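PDB 6U1R: SxtG from Microseira wollei, which is an amidinotransferase of the saxitoxin biosynthetic pathway, probably passing an amidino group to its acceptor by way of a covalent cysteine intermediate. Local coordinates for residues A[35-40]-A[103-108]; A[40-45]-A[95-100]. One frame throughout, in Å; residues are numbered along the deposited sequence.

Contact 1: residues A[35-40]-A[103-108]; sequences DALEEV and EGVKVR
OE1 of Glu39 has three partners: a salt bridge with NZ of Lys106, its hydrogen bond long and weak at 3.3 Å; a water that donates to it from 2.8 Å and accepts weakly from the same NZ, bridging the pair; and a further salt bridge from Arg374. The other oxygen, OE2, accepts from NH1 of Arg108 at 2.9 Å, the N-H pointing almost straight (160°). NH1 comes on the syn side but tilted 27° out of the carboxylate plane, while OE2 lies close to the guanidinium plane; the two flat groups are turned 62° apart. Tyr170 OH is a second partner of OE2, while Glu169 holds the other terminal nitrogen of Arg108, NH2. With three cationic side chains around it, the carboxylate is probably held firmly in its charged form. Glu39 and Lys106 run side by side with extended chains, each with CG anti to its backbone N. Arg108 instead bends at chi2 and chi3, which folds its guanidinium back to the carboxylate.

Below these charges the backbones pair as parallel strands. Lys106 N bonds to Glu38 O at 3.0 Å, Val40 N to Lys106 O, and Arg108 N to Val40 O, so Lys106 is bonded to the residues before and after Glu39. On the face away from Glu39 and Lys106, Val40 CG1 meets Val107 CG2. Val105, just before the strand, brings its CG1 to Val40 CG1, at 3.7 Å, and to Leu37 CG. Gly104, at positive phi, is the C-prime residue of the Schellman motif that ends helix 83-102. Strand 370-375 runs antiparallel along the opposite edge of strand 37-42, with Glu38 and Glu39 forming a classic bulge against Arg374; helix 83-102 packs beneath the valines, and helix 164-172 flanks Arg108.

Contact 2: residues A[40-45]-A[95-100]; sequences VIVGSV and EFIHIL
Val42 pushes its two methyls into the side of helix 83-102, the connecting helix of a right-handed beta-alpha-beta crossover whose strands are 37-42 and 106-109. CG2 meets CD1 of Leu100 at 3.9 Å, while CG1 reaches both CG1 and CD1 of Ile97, each 4.1 Å away, and also comes within 4.4 Å of Phe96 CE2. The split follows from the valine torsion: CG1 stands anti to the backbone N (chi1 180°) and CG2 lies beside it, so the methyls spread to two residues about one turn apart on the helix, Ile97 and Leu100. Leu100 also touches Val40, the two side chains crossing at about a right angle. Helix and strand run nearly antiparallel, at 168°, with their axes 11.0 Å apart, a spacing filled by these side chains.

Further out, Val107 of the neighbouring strand touches Val42 and Leu100 and widens the apolar layer, and Thr370 closes in from the other side strand. Phe96 meets the rings of Phe366 and Phe356, its side chain about 9 Å from that of Cys368, the predicted amidino-cysteine nucleophile. Within the helix, Leu100 lays its CD1 over one face of the Phe96 ring, 3.8 Å above the plane and offset toward the rim.

The two contacts lie 10 Å apart between their centres and share Val40 on strand 37-42. Along the chain the order is strand 37-42, helix 83-102, strand 106-109: contact 2 joins the first strand to the helix, and contact 1 joins that same first strand to the second, so together they close one strand-helix-strand unit. They meet directly where Arg108 O probably accepts from Val42 N, at 3.0 Å, carrying the strand pairing past contact 1, and where Val107 CG1 packs on Val42 CG2. Strand 370-375, on the far edge of this three-stranded mixed sheet, follows closely after the predicted nucleophile Cys368, which places the unit beside the probable active site.

Contact 1: residues A[35-40]-A[103-108]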
loop_
_atom_site.group_PDB
_atom_site.type_symbol
_atom_site.label_atom_id
_atom_site.label_comp_id
_atom_site.label_asym_id
_atom_site.label_seq_id
_atom_site.Cartn_x
_atom_site.Cartn_y
_atom_site.Cartn_z
ATOM N N ASP A 35 -19.218 9.975 16.854
ATOM C CA ASP A 35 -20.137 10.857 16.141
ATOM C C ASP A 35 -21.255 10.026 15.499
ATOM O O ASP A 35 -21.095 8.833 15.200
ATOM C CB ASP A 35 -19.403 11.690 15.073
ATOM C CG ASP A 35 -18.648 12.891 15.633
ATOM O OD1 ASP A 35 -18.931 13.372 16.759
ATOM O OD2 ASP A 35 -17.762 13.396 14.904
ATOM N N ALA A 36 -22.403 10.671 15.294
ATOM C CA ALA A 36 -23.620 9.988 14.859
ATOM C C ALA A 36 -23.389 9.109 13.630
ATOM O O ALA A 36 -23.034 9.603 12.556
ATOM C CB ALA A 36 -24.708 11.033 14.572
ATOM N N LEU A 37 -23.623 7.806 13.785
ATOM C CA LEU A 37 -23.224 6.816 12.783
ATOM C C LEU A 37 -24.232 6.788 11.640
ATOM O O LEU A 37 -25.426 6.559 11.867
ATOM C CB LEU A 37 -23.102 5.441 13.431
ATOM C CG LEU A 37 -22.579 4.283 12.567
ATOM C CD1 LEU A 37 -21.219 4.611 11.995
ATOM C CD2 LEU A 37 -22.537 2.995 13.386
ATOM N N GLU A 38 -23.758 7.034 10.418
ATOM C CA GLU A 38 -24.622 7.062 9.236
ATOM C C GLU A 38 -24.440 5.853 8.334
ATOM O O GLU A 38 -25.414 5.357 7.766
ATOM C CB GLU A 38 -24.373 8.340 8.418
ATOM C CG GLU A 38 -24.857 9.615 9.127
ATOM C CD GLU A 38 -24.810 10.875 8.268
ATOM O OE1 GLU A 38 -24.246 10.856 7.154
ATOM O OE2 GLU A 38 -25.366 11.901 8.720
ATOM N N GLU A 39 -23.212 5.362 8.189
ATOM C CA GLU A 39 -22.962 4.240 7.299
ATOM C C GLU A 39 -21.808 3.431 7.869
ATOM O O GLU A 39 -20.817 4.000 8.341
ATOM C CB GLU A 39 -22.655 4.703 5.866
ATOM C CG GLU A 39 -22.372 3.535 4.908
ATOM C CD GLU A 39 -22.492 3.902 3.423
ATOM O OE1 GLU A 39 -23.206 4.879 3.097
ATOM O OE2 GLU A 39 -21.885 3.202 2.583
ATOM N N VAL A 40 -21.964 2.105 7.836
ATOM C CA VAL A 40 -20.995 1.177 8.407
ATOM C C VAL A 40 -20.847 -0.031 7.482
ATOM O O VAL A 40 -21.833 -0.510 6.907
ATOM C CB VAL A 40 -21.444 0.763 9.837
ATOM C CG1 VAL A 40 -22.718 -0.118 9.794
ATOM C CG2 VAL A 40 -20.322 0.087 10.599
ATOM N N GLU A 103 -31.974 1.340 14.114
ATOM C CA GLU A 103 -31.456 2.563 14.707
ATOM C C GLU A 103 -31.038 3.610 13.663
ATOM O O GLU A 103 -30.421 4.614 14.038
ATOM C CB GLU A 103 -30.284 2.219 15.632
ATOM C CG GLU A 103 -30.673 1.362 16.824
ATOM C CD GLU A 103 -31.621 2.072 17.777
ATOM O OE1 GLU A 103 -31.543 3.316 17.885
ATOM O OE2 GLU A 103 -32.450 1.378 18.409
ATOM N N GLY A 104 -31.363 3.418 12.376
ATOM C CA GLY A 104 -31.129 4.436 11.373
ATOM C C GLY A 104 -29.783 4.408 10.672
ATOM O O GLY A 104 -29.448 5.380 9.983
ATOM N N VAL A 105 -29.010 3.333 10.807
ATOM C CA VAL A 105 -27.705 3.215 10.152
ATOM C C VAL A 105 -27.856 2.455 8.844
ATOM O O VAL A 105 -28.516 1.408 8.790
ATOM C CB VAL A 105 -26.683 2.510 11.062
ATOM C CG1 VAL A 105 -25.303 2.454 10.383
ATOM C CG2 VAL A 105 -26.619 3.212 12.403
ATOM N N LYS A 106 -27.181 2.946 7.806
ATOM C CA LYS A 106 -27.058 2.212 6.548
ATOM C C LYS A 106 -25.937 1.185 6.661
ATOM O O LYS A 106 -24.814 1.540 7.020
ATOM C CB LYS A 106 -26.770 3.176 5.404
ATOM C CG LYS A 106 -26.604 2.514 4.035
ATOM C CD LYS A 106 -26.401 3.603 2.969
ATOM C CE LYS A 106 -25.973 3.053 1.624
ATOM N NZ LYS A 106 -25.386 4.138 0.779
ATOM N N VAL A 107 -26.231 -0.071 6.335
ATOM C CA VAL A 107 -25.286 -1.176 6.512
ATOM C C VAL A 107 -24.857 -1.690 5.145
ATOM O O VAL A 107 -25.704 -1.994 4.298
ATOM C CB VAL A 107 -25.903 -2.304 7.357
ATOM C CG1 VAL A 107 -25.002 -3.581 7.358
ATOM C CG2 VAL A 107 -26.110 -1.804 8.767
ATOM N N ARG A 108 -23.545 -1.784 4.932
ATOM C CA ARG A 108 -22.979 -2.412 3.744
ATOM C C ARG A 108 -22.424 -3.774 4.149
ATOM O O ARG A 108 -21.459 -3.852 4.919
ATOM C CB ARG A 108 -21.883 -1.543 3.122
ATOM C CG ARG A 108 -22.197 -0.074 2.973
ATOM C CD ARG A 108 -23.454 0.204 2.141
ATOM N NE ARG A 108 -23.309 -0.169 0.729
ATOM C CZ ARG A 108 -22.752 0.589 -0.209
ATOM N NH1 ARG A 108 -22.257 1.784 0.075
ATOM N NH2 ARG A 108 -22.670 0.132 -1.450
HETATM O O HOH W 1 -22.712 5.961 0.606
#

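Contact 2: residues A[40-45]-A[95-100]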
loop_
_atom_site.group_PDB
_atom_site.type_symbol
_atom_site.label_atom_id
_atom_site.label_comp_id
_atom_site.label_asym_id
_atom_site.label_seq_id
_atom_site.Cartn_x
_atom_site.Cartn_y
_atom_site.Cartn_z
ATOM N N VAL A 40 -21.964 2.105 7.836
ATOM C CA VAL A 40 -20.995 1.177 8.407
ATOM C C VAL A 40 -20.847 -0.031 7.482
ATOM O O VAL A 40 -21.833 -0.510 6.907
ATOM C CB VAL A 40 -21.444 0.763 9.837
ATOM C CG1 VAL A 40 -22.718 -0.118 9.794
ATOM C CG2 VAL A 40 -20.322 0.087 10.599
ATOM N N ILE A 41 -19.605 -0.501 7.292
ATOM C CA ILE A 41 -19.353 -1.809 6.683
ATOM C C ILE A 41 -19.411 -2.842 7.798
ATOM O O ILE A 41 -18.800 -2.649 8.854
ATOM C CB ILE A 41 -17.986 -1.852 5.969
ATOM C CG1 ILE A 41 -17.904 -0.744 4.905
ATOM C CG2 ILE A 41 -17.742 -3.245 5.381
ATOM C CD1 ILE A 41 -16.543 -0.625 4.156
ATOM N N VAL A 42 -20.143 -3.929 7.581
ATOM C CA VAL A 42 -20.211 -5.019 8.552
ATOM C C VAL A 42 -19.555 -6.244 7.932
ATOM O O VAL A 42 -19.682 -6.484 6.728
ATOM C CB VAL A 42 -21.660 -5.296 9.001
ATOM C CG1 VAL A 42 -21.725 -6.420 9.994
ATOM C CG2 VAL A 42 -22.242 -4.049 9.670
ATOM N N GLY A 43 -18.834 -7.002 8.748
ATOM C CA GLY A 43 -18.113 -8.161 8.276
ATOM C C GLY A 43 -19.025 -9.327 7.888
ATOM O O GLY A 43 -20.255 -9.288 7.994
ATOM N N SER A 44 -18.378 -10.386 7.416
ATOM C CA SER A 44 -19.048 -11.612 7.002
ATOM C C SER A 44 -18.252 -12.804 7.508
ATOM O O SER A 44 -17.016 -12.780 7.484
ATOM C CB SER A 44 -19.181 -11.685 5.471
ATOM O OG SER A 44 -19.461 -13.007 5.035
ATOM N N VAL A 45 -18.952 -13.844 7.971
ATOM C CA VAL A 45 -18.294 -15.067 8.417
ATOM C C VAL A 45 -18.325 -16.167 7.371
ATOM O O VAL A 45 -17.741 -17.232 7.595
ATOM C CB VAL A 45 -18.905 -15.598 9.728
ATOM C CG1 VAL A 45 -18.558 -14.693 10.866
ATOM C CG2 VAL A 45 -20.430 -15.737 9.607
ATOM N N GLU A 95 -29.055 -10.418 13.285
ATOM C CA GLU A 95 -29.779 -9.648 14.294
ATOM C C GLU A 95 -29.053 -8.339 14.619
ATOM O O GLU A 95 -29.692 -7.298 14.799
ATOM C CB GLU A 95 -29.980 -10.484 15.557
ATOM C CG GLU A 95 -30.769 -9.751 16.647
ATOM C CD GLU A 95 -32.075 -9.126 16.132
ATOM O OE1 GLU A 95 -32.819 -9.804 15.381
ATOM O OE2 GLU A 95 -32.343 -7.946 16.460
ATOM N N PHE A 96 -27.723 -8.385 14.718
ATOM C CA PHE A 96 -26.920 -7.175 14.901
ATOM C C PHE A 96 -27.193 -6.166 13.785
ATOM O O PHE A 96 -27.423 -4.979 14.040
ATOM C CB PHE A 96 -25.437 -7.586 14.963
ATOM C CG PHE A 96 -24.458 -6.444 14.983
ATOM C CD1 PHE A 96 -24.631 -5.370 15.823
ATOM C CD2 PHE A 96 -23.311 -6.497 14.202
ATOM C CE1 PHE A 96 -23.708 -4.336 15.860
ATOM C CE2 PHE A 96 -22.370 -5.464 14.232
ATOM C CZ PHE A 96 -22.569 -4.376 15.075
ATOM N N ILE A 97 -27.214 -6.629 12.535
ATOM C CA ILE A 97 -27.513 -5.743 11.419
ATOM C C ILE A 97 -28.938 -5.192 11.530
ATOM O O ILE A 97 -29.174 -3.998 11.283
ATOM C CB ILE A 97 -27.281 -6.487 10.091
ATOM C CG1 ILE A 97 -25.774 -6.704 9.879
ATOM C CG2 ILE A 97 -27.898 -5.725 8.928
ATOM C CD1 ILE A 97 -25.421 -7.735 8.812
ATOM N N HIS A 98 -29.900 -6.037 11.928
ATOM C CA HIS A 98 -31.275 -5.564 12.101
ATOM C C HIS A 98 -31.338 -4.423 13.124
ATOM O O HIS A 98 -32.043 -3.429 12.918
ATOM C CB HIS A 98 -32.195 -6.707 12.537
ATOM C CG HIS A 98 -32.744 -7.548 11.414
ATOM N ND1 HIS A 98 -33.117 -7.034 10.192
ATOM C CD2 HIS A 98 -33.013 -8.875 11.358
ATOM C CE1 HIS A 98 -33.571 -8.009 9.421
ATOM N NE2 HIS A 98 -33.518 -9.137 10.105
ATOM N N ILE A 99 -30.606 -4.549 14.231
ATOM C CA ILE A 99 -30.537 -3.466 15.217
ATOM C C ILE A 99 -29.966 -2.197 14.592
ATOM O O ILE A 99 -30.516 -1.099 14.755
ATOM C CB ILE A 99 -29.716 -3.907 16.442
ATOM C CG1 ILE A 99 -30.451 -5.047 17.173
ATOM C CG2 ILE A 99 -29.473 -2.714 17.367
ATOM C CD1 ILE A 99 -29.711 -5.638 18.378
ATOM N N LEU A 100 -28.824 -2.314 13.913
ATOM C CA LEU A 100 -28.216 -1.145 13.281
ATOM C C LEU A 100 -29.193 -0.437 12.349
ATOM O O LEU A 100 -29.305 0.797 12.360
ATOM C CB LEU A 100 -26.962 -1.557 12.507
ATOM C CG LEU A 100 -25.747 -1.995 13.337
ATOM C CD1 LEU A 100 -24.662 -2.549 12.403
ATOM C CD2 LEU A 100 -25.194 -0.851 14.152
#